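Local coordinates for core protein VP4 (PDB 2JHP) that caps viral messenger RNA inside the bluetongue virus core as a multifunctional capping enzyme with several active sites in one chain, at residues Arg612-Lys623 against Ile634-Leu644. Numbering follows the deposited sequence.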
ATOM      1  N   ARG A 612      -0.419 -15.636  37.664  1.00 -6.75           N
ATOM      2  CA  ARG A 612      -1.718 -15.033  37.317  1.00 -0.39           C
ATOM      3  C   ARG A 612      -2.062 -13.826  38.197  1.00 -4.23           C
ATOM      4  O   ARG A 612      -2.557 -12.806  37.711  1.00-15.79           O
ATOM      5  CB  ARG A 612      -2.845 -16.076  37.395  1.00  3.14           C
ATOM      6  CG  ARG A 612      -2.996 -16.917  36.139  1.00  2.47           C
ATOM      7  CD  ARG A 612      -4.115 -17.947  36.234  1.00 -3.21           C
ATOM      8  NE  ARG A 612      -3.725 -19.127  37.008  1.00 22.92           N
ATOM      9  CZ  ARG A 612      -4.221 -20.351  36.825  1.00 28.55           C
ATOM     10  NH1 ARG A 612      -5.126 -20.582  35.879  1.00-10.98           N
ATOM     11  NH2 ARG A 612      -3.802 -21.353  37.584  1.00 62.16           N
ATOM     12  N   ASN A 613      -1.789 -13.959  39.493  1.00  8.30           N
ATOM     13  CA  ASN A 613      -1.983 -12.885  40.468  1.00 16.60           C
ATOM     14  C   ASN A 613      -1.010 -11.714  40.272  1.00 14.20           C
ATOM     15  O   ASN A 613      -1.303 -10.580  40.663  1.00  9.56           O
ATOM     16  CB  ASN A 613      -1.855 -13.451  41.879  1.00 12.78           C
ATOM     17  CG  ASN A 613      -2.429 -14.849  41.992  1.00  3.67           C
ATOM     18  OD1 ASN A 613      -1.690 -15.837  41.960  1.00-12.43           O
ATOM     19  ND2 ASN A 613      -3.753 -14.942  42.094  1.00 36.16           N
ATOM     20  N   ASP A 614       0.141 -12.004  39.667  1.00 14.36           N
ATOM     21  CA  ASP A 614       1.152 -10.996  39.353  1.00  0.45           C
ATOM     22  C   ASP A 614       0.701 -10.166  38.164  1.00-10.22           C
ATOM     23  O   ASP A 614       0.784  -8.940  38.180  1.00 -9.51           O
ATOM     24  CB  ASP A 614       2.500 -11.662  39.057  1.00 12.13           C
ATOM     25  CG  ASP A 614       2.985 -12.535  40.203  1.00-14.10           C
ATOM     26  OD1 ASP A 614       2.284 -13.509  40.569  1.00  1.82           O
ATOM     27  OD2 ASP A 614       4.072 -12.242  40.743  1.00 -9.17           O
ATOM     28  N   LEU A 615       0.209 -10.849  37.140  1.00-10.15           N
ATOM     29  CA  LEU A 615      -0.312 -10.185  35.955  1.00 -9.84           C
ATOM     30  C   LEU A 615      -1.517  -9.297  36.270  1.00-11.88           C
ATOM     31  O   LEU A 615      -1.617  -8.189  35.742  1.00-10.21           O
ATOM     32  CB  LEU A 615      -0.639 -11.202  34.853  1.00 -1.52           C
ATOM     33  CG  LEU A 615       0.472 -12.157  34.380  1.00-10.28           C
ATOM     34  CD1 LEU A 615      -0.019 -13.012  33.218  1.00 21.94           C
ATOM     35  CD2 LEU A 615       1.768 -11.437  33.997  1.00  8.76           C
ATOM     36  N   ILE A 616      -2.411  -9.755  37.144  1.00-11.96           N
ATOM     37  CA  ILE A 616      -3.565  -8.933  37.527  1.00-13.31           C
ATOM     38  C   ILE A 616      -3.151  -7.722  38.374  1.00 -9.23           C
ATOM     39  O   ILE A 616      -3.768  -6.651  38.271  1.00-13.52           O
ATOM     40  CB  ILE A 616      -4.726  -9.745  38.199  1.00  1.59           C
ATOM     41  CG1 ILE A 616      -4.301 -10.387  39.521  1.00-10.28           C
ATOM     42  CG2 ILE A 616      -5.275 -10.790  37.242  1.00-13.48           C
ATOM     43  CD1 ILE A 616      -4.654  -9.577  40.761  1.00 37.50           C
ATOM     44  N   ALA A 617      -2.105  -7.899  39.190  1.00  0.68           N
ATOM     45  CA  ALA A 617      -1.499  -6.801  39.954  1.00 -2.74           C
ATOM     46  C   ALA A 617      -0.946  -5.715  39.021  1.00-12.71           C
ATOM     47  O   ALA A 617      -1.114  -4.518  39.286  1.00 -7.81           O
ATOM     48  CB  ALA A 617      -0.402  -7.321  40.890  1.00  1.44           C
ATOM     49  N   ALA A 618      -0.300  -6.136  37.933  1.00-11.25           N
ATOM     50  CA  ALA A 618       0.226  -5.199  36.949  1.00-11.69           C
ATOM     51  C   ALA A 618      -0.910  -4.385  36.335  1.00-17.42           C
ATOM     52  O   ALA A 618      -0.829  -3.150  36.288  1.00-18.47           O
ATOM     53  CB  ALA A 618       1.026  -5.927  35.864  1.00 -7.46           C
ATOM     54  N   LEU A 619      -1.964  -5.080  35.891  1.00-16.40           N
ATOM     55  CA  LEU A 619      -3.110  -4.443  35.232  1.00-11.76           C
ATOM     56  C   LEU A 619      -3.817  -3.446  36.150  1.00 -7.57           C
ATOM     57  O   LEU A 619      -4.191  -2.353  35.720  1.00  5.29           O
ATOM     58  CB  LEU A 619      -4.114  -5.488  34.710  1.00-20.00           C
ATOM     59  CG  LEU A 619      -4.125  -6.030  33.262  1.00 10.57           C
ATOM     60  CD1 LEU A 619      -3.829  -4.956  32.205  1.00-16.89           C
ATOM     61  CD2 LEU A 619      -3.202  -7.227  33.080  1.00 15.79           C
ATOM     62  N   ARG A 620      -3.993  -3.831  37.413  1.00 -6.22           N
ATOM     63  CA  ARG A 620      -4.611  -2.963  38.417  1.00 -4.28           C
ATOM     64  C   ARG A 620      -3.785  -1.706  38.616  1.00 -5.24           C
ATOM     65  O   ARG A 620      -4.329  -0.600  38.673  1.00  1.65           O
ATOM     66  CB  ARG A 620      -4.762  -3.685  39.751  1.00 -2.14           C
ATOM     67  CG  ARG A 620      -5.982  -4.566  39.852  1.00-10.56           C
ATOM     68  CD  ARG A 620      -6.258  -4.895  41.311  1.00  8.04           C
ATOM     69  NE  ARG A 620      -6.990  -6.149  41.449  1.00-19.24           N
ATOM     70  CZ  ARG A 620      -7.384  -6.678  42.605  1.00 15.94           C
ATOM     71  NH1 ARG A 620      -7.127  -6.062  43.755  1.00-20.00           N
ATOM     72  NH2 ARG A 620      -8.042  -7.831  42.604  1.00 -9.43           N
ATOM     73  N   GLU A 621      -2.469  -1.888  38.713  1.00-10.25           N
ATOM     74  CA  GLU A 621      -1.543  -0.779  38.891  1.00-11.67           C
ATOM     75  C   GLU A 621      -1.586   0.136  37.681  1.00-19.04           C
ATOM     76  O   GLU A 621      -1.439   1.354  37.811  1.00-15.93           O
ATOM     77  CB  GLU A 621      -0.119  -1.288  39.123  1.00-17.86           C
ATOM     78  CG  GLU A 621       0.781  -0.289  39.840  1.00-11.28           C
ATOM     79  CD  GLU A 621       0.201   0.169  41.169  1.00-13.92           C
ATOM     80  OE1 GLU A 621       0.125  -0.651  42.110  1.00 82.78           O
ATOM     81  OE2 GLU A 621      -0.188   1.354  41.265  1.00 10.20           O
ATOM     82  N   TYR A 622      -1.803  -0.455  36.510  1.00-18.36           N
ATOM     83  CA  TYR A 622      -1.853   0.306  35.270  1.00-15.34           C
ATOM     84  C   TYR A 622      -3.103   1.189  35.169  1.00-17.24           C
ATOM     85  O   TYR A 622      -2.996   2.390  34.896  1.00-14.32           O
ATOM     86  CB  TYR A 622      -1.736  -0.618  34.056  1.00-16.16           C
ATOM     87  CG  TYR A 622      -1.825   0.126  32.746  1.00-11.09           C
ATOM     88  CD1 TYR A 622      -0.698   0.741  32.192  1.00-10.39           C
ATOM     89  CD2 TYR A 622      -3.036   0.229  32.066  1.00-15.21           C
ATOM     90  CE1 TYR A 622      -0.775   1.437  30.988  1.00  2.12           C
ATOM     91  CE2 TYR A 622      -3.123   0.918  30.869  1.00  6.36           C
ATOM     92  CZ  TYR A 622      -1.987   1.518  30.333  1.00 -1.72           C
ATOM     93  OH  TYR A 622      -2.080   2.200  29.149  1.00 26.14           O
ATOM     94  N   LYS A 623      -4.278   0.591  35.390  1.00 -9.90           N
ATOM     95  CA  LYS A 623      -5.544   1.330  35.323  1.00 -0.62           C
ATOM     96  C   LYS A 623      -5.683   2.327  36.469  1.00  2.86           C
ATOM     97  O   LYS A 623      -6.358   3.349  36.326  1.00  7.19           O
ATOM     98  CB  LYS A 623      -6.755   0.385  35.280  1.00 -6.86           C
ATOM     99  CG  LYS A 623      -7.273  -0.122  36.627  1.00 14.07           C
ATOM    100  CD  LYS A 623      -8.731  -0.537  36.521  1.00 40.59           C
ATOM    101  CE  LYS A 623      -9.276  -1.042  37.846  1.00  3.39           C
ATOM    102  NZ  LYS A 623     -10.690  -1.476  37.697  1.00  4.85           N
ATOM    103  N   ILE A 634      -7.912  -4.094  30.147  1.00 -2.53           N
ATOM    104  CA  ILE A 634      -8.077  -3.754  31.589  1.00-11.22           C
ATOM    105  C   ILE A 634      -9.041  -4.722  32.264  1.00-10.37           C
ATOM    106  O   ILE A 634      -8.732  -5.906  32.329  1.00-14.18           O
ATOM    107  CB  ILE A 634      -8.232  -2.227  31.924  1.00 -9.26           C
ATOM    108  CG1 ILE A 634      -6.856  -1.551  31.881  1.00-20.00           C
ATOM    109  CG2 ILE A 634      -8.856  -2.018  33.313  1.00 -5.83           C
ATOM    110  CD1 ILE A 634      -6.874  -0.041  32.063  1.00-14.14           C
ATOM    111  N   ASP A 635     -10.192  -4.236  32.736  1.00-13.55           N
ATOM    112  CA  ASP A 635     -11.192  -5.093  33.373  1.00 -5.22           C
ATOM    113  C   ASP A 635     -11.488  -6.318  32.513  1.00-12.40           C
ATOM    114  O   ASP A 635     -11.661  -7.415  33.039  1.00  4.29           O
ATOM    115  CB  ASP A 635     -12.484  -4.325  33.688  1.00  0.73           C
ATOM    116  CG  ASP A 635     -12.300  -3.278  34.785  1.00 13.49           C
ATOM    117  OD1 ASP A 635     -11.570  -3.542  35.768  1.00 15.49           O
ATOM    118  OD2 ASP A 635     -12.903  -2.189  34.668  1.00 15.62           O
ATOM    119  N   SER A 636     -11.515  -6.128  31.194  1.00-12.91           N
ATOM    120  CA  SER A 636     -11.721  -7.228  30.259  1.00-11.27           C
ATOM    121  C   SER A 636     -10.650  -8.310  30.423  1.00-14.56           C
ATOM    122  O   SER A 636     -10.980  -9.491  30.571  1.00-15.27           O
ATOM    123  CB  SER A 636     -11.774  -6.718  28.816  1.00-14.71           C
ATOM    124  OG  SER A 636     -12.464  -7.630  27.980  1.00-11.41           O
ATOM    125  N   TRP A 637      -9.379  -7.908  30.418  1.00-15.61           N
ATOM    126  CA  TRP A 637      -8.279  -8.848  30.633  1.00-14.85           C
ATOM    127  C   TRP A 637      -8.213  -9.292  32.094  1.00-12.11           C
ATOM    128  O   TRP A 637      -7.820 -10.418  32.383  1.00-11.22           O
ATOM    129  CB  TRP A 637      -6.933  -8.244  30.216  1.00-16.73           C
ATOM    130  CG  TRP A 637      -6.822  -7.892  28.769  1.00-13.86           C
ATOM    131  CD1 TRP A 637      -6.866  -6.644  28.232  1.00-17.67           C
ATOM    132  CD2 TRP A 637      -6.625  -8.790  27.673  1.00  6.69           C
ATOM    133  NE1 TRP A 637      -6.730  -6.698  26.870  1.00-17.40           N
ATOM    134  CE2 TRP A 637      -6.573  -8.005  26.497  1.00 -0.46           C
ATOM    135  CE3 TRP A 637      -6.491 -10.178  27.566  1.00 13.85           C
ATOM    136  CZ2 TRP A 637      -6.395  -8.561  25.231  1.00-20.00           C
ATOM    137  CZ3 TRP A 637      -6.309 -10.730  26.304  1.00-19.72           C
ATOM    138  CH2 TRP A 637      -6.265  -9.922  25.154  1.00 -6.90           C
ATOM    139  N   LEU A 638      -8.590  -8.394  33.004  1.00 -6.12           N
ATOM    140  CA  LEU A 638      -8.645  -8.699  34.435  1.00 -1.51           C
ATOM    141  C   LEU A 638      -9.647  -9.812  34.703  1.00 -7.56           C
ATOM    142  O   LEU A 638      -9.303 -10.824  35.308  1.00-13.95           O
ATOM    143  CB  LEU A 638      -9.010  -7.458  35.254  1.00  3.19           C
ATOM    144  CG  LEU A 638      -7.903  -6.458  35.579  1.00 36.42           C
ATOM    145  CD1 LEU A 638      -8.513  -5.156  36.061  1.00  5.82           C
ATOM    146  CD2 LEU A 638      -6.954  -7.021  36.624  1.00  5.98           C
ATOM    147  N   GLU A 639     -10.877  -9.623  34.225  1.00-14.62           N
ATOM    148  CA  GLU A 639     -11.938 -10.628  34.323  1.00-19.41           C
ATOM    149  C   GLU A 639     -11.721 -11.827  33.384  1.00 -9.62           C
ATOM    150  O   GLU A 639     -12.533 -12.763  33.362  1.00 -0.34           O
ATOM    151  CB  GLU A 639     -13.313  -9.991  34.087  1.00-20.00           C
ATOM    152  CG  GLU A 639     -13.741  -9.010  35.174  1.00 -4.64           C
ATOM    153  CD  GLU A 639     -15.229  -8.692  35.128  1.00-18.99           C
ATOM    154  OE1 GLU A 639     -16.047  -9.546  35.548  1.00 -5.34           O
ATOM    155  OE2 GLU A 639     -15.577  -7.576  34.680  1.00 13.78           O
ATOM    156  N   LEU A 640     -10.630 -11.793  32.617  1.00 -5.95           N
ATOM    157  CA  LEU A 640     -10.202 -12.946  31.829  1.00 -5.60           C
ATOM    158  C   LEU A 640      -9.151 -13.780  32.559  1.00-12.52           C
ATOM    159  O   LEU A 640      -9.191 -15.004  32.495  1.00-13.76           O
ATOM    160  CB  LEU A 640      -9.686 -12.522  30.452  1.00 -2.60           C
ATOM    161  CG  LEU A 640      -9.282 -13.648  29.489  1.00  3.91           C
ATOM    162  CD1 LEU A 640      -9.742 -13.339  28.074  1.00  6.87           C
ATOM    163  CD2 LEU A 640      -7.773 -13.923  29.535  1.00  8.75           C
ATOM    164  N   LEU A 641      -8.207 -13.127  33.235  1.00-15.73           N
ATOM    165  CA  LEU A 641      -7.167 -13.848  33.968  1.00-12.86           C
ATOM    166  C   LEU A 641      -7.708 -14.553  35.215  1.00 -9.24           C
ATOM    167  O   LEU A 641      -7.292 -15.669  35.528  1.00 -7.88           O
ATOM    168  CB  LEU A 641      -6.001 -12.925  34.338  1.00 -7.74           C
ATOM    169  CG  LEU A 641      -4.810 -12.710  33.387  1.00-12.37           C
ATOM    170  CD1 LEU A 641      -4.425 -13.997  32.662  1.00-14.24           C
ATOM    171  CD2 LEU A 641      -5.073 -11.604  32.388  1.00-15.73           C
ATOM    172  N   ARG A 642      -8.642 -13.899  35.907  1.00 -8.63           N
ATOM    173  CA  ARG A 642      -9.290 -14.468  37.096  1.00 -7.93           C
ATOM    174  C   ARG A 642     -10.445 -15.415  36.745  1.00-11.80           C
ATOM    175  O   ARG A 642     -11.406 -15.542  37.505  1.00-13.36           O
ATOM    176  CB  ARG A 642      -9.753 -13.362  38.063  1.00 -3.89           C
ATOM    177  CG  ARG A 642     -10.699 -12.312  37.462  1.00  1.81           C
ATOM    178  CD  ARG A 642     -10.864 -11.086  38.371  1.00 -3.68           C
ATOM    179  NE  ARG A 642      -9.610 -10.351  38.593  1.00 -7.45           N
ATOM    180  CZ  ARG A 642      -9.464  -9.355  39.473  1.00 12.20           C
ATOM    181  NH1 ARG A 642      -8.283  -8.761  39.600  1.00  1.61           N
ATOM    182  NH2 ARG A 642     -10.493  -8.949  40.229  1.00  5.87           N
ATOM    183  N   HIS A 643     -10.332 -16.068  35.591  1.00 -9.59           N
ATOM    184  CA  HIS A 643     -11.301 -17.056  35.133  1.00 -5.35           C
ATOM    185  C   HIS A 643     -10.616 -17.932  34.077  1.00 -1.70           C
ATOM    186  O   HIS A 643     -10.456 -19.135  34.278  1.00 -5.82           O
ATOM    187  CB  HIS A 643     -12.554 -16.366  34.574  1.00 -4.66           C
ATOM    188  CG  HIS A 643     -13.837 -17.080  34.885  1.00 14.11           C
ATOM    189  ND1 HIS A 643     -14.766 -17.400  33.916  1.00 22.74           N
ATOM    190  CD2 HIS A 643     -14.348 -17.530  36.057  1.00 29.44           C
ATOM    191  CE1 HIS A 643     -15.790 -18.018  34.477  1.00 23.90           C
ATOM    192  NE2 HIS A 643     -15.562 -18.111  35.776  1.00 29.82           N
ATOM    193  N   LEU A 644     -10.173 -17.299  32.984  1.00  6.72           N
ATOM    194  CA  LEU A 644      -9.479 -17.944  31.844  1.00 12.99           C
ATOM    195  C   LEU A 644     -10.312 -19.023  31.149  1.00 16.65           C
ATOM    196  O   LEU A 644     -10.020 -20.218  31.222  1.00 17.74           O
ATOM    197  CB  LEU A 644      -8.084 -18.470  32.238  1.00 13.09           C
ATOM    198  CG  LEU A 644      -7.026 -18.681  31.143  1.00 12.72           C
ATOM    199  CD1 LEU A 644      -6.357 -17.363  30.728  1.00 20.68           C
ATOM    200  CD2 LEU A 644      -5.979 -19.692  31.601  1.00 14.43           C
ATOM    201  OXT LEU A 644     -11.303 -18.714  30.484  1.00 18.41           O
TER
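Arg612 starts the contact at the C-terminal end of the partner helix, its CD lying 4.0 Å from Leu641 O, and the hairpin that follows is a worked example of consecutive helices packing antiparallel, whose segment axes approach to 9.9 Å. Their N-to-C directions differ by 163°. One turn on, Ile616 presents its branches to different partners. CG2 packs on Leu641 CB at 3.7 Å, the two side chains running in opposing directions, whereas CG1, between the backbone N and C (chi1 63°), carries CD1 to the Arg642 guanidinium. Leu638 CD2 lies against Arg620 CG, Leu619 CB (3.8 Å) and Ile616 O (3.6 Å). On the solvent-exposed side, Arg620 NH2 comes to 3.2 Å from Arg642 NH1, two donors without a hydrogen bond. Arg642 lies at the edge of the Arg620 guanidinium, the planes 53° apart, probably at some electrostatic cost. Tyr622 receives Ile634 CD1 at its ring edge, while its OH is hydrogen-bonded to Glu630 and Ser454. Lys623 CB meets Ile634 CD1 tightly at 3.2 Å; the chain, extended beyond CG, passes Ile634 CG2 with its CD. Lys623 NZ forms a salt bridge with Asp635, donating to the OD1 syn lone pair at 3.0 Å. This C-terminal hairpin, far from the ligand pockets, rests on helices 551-561, through Leu619 and Tyr622, and 568-576, through Leu615, Trp637 and Leu641.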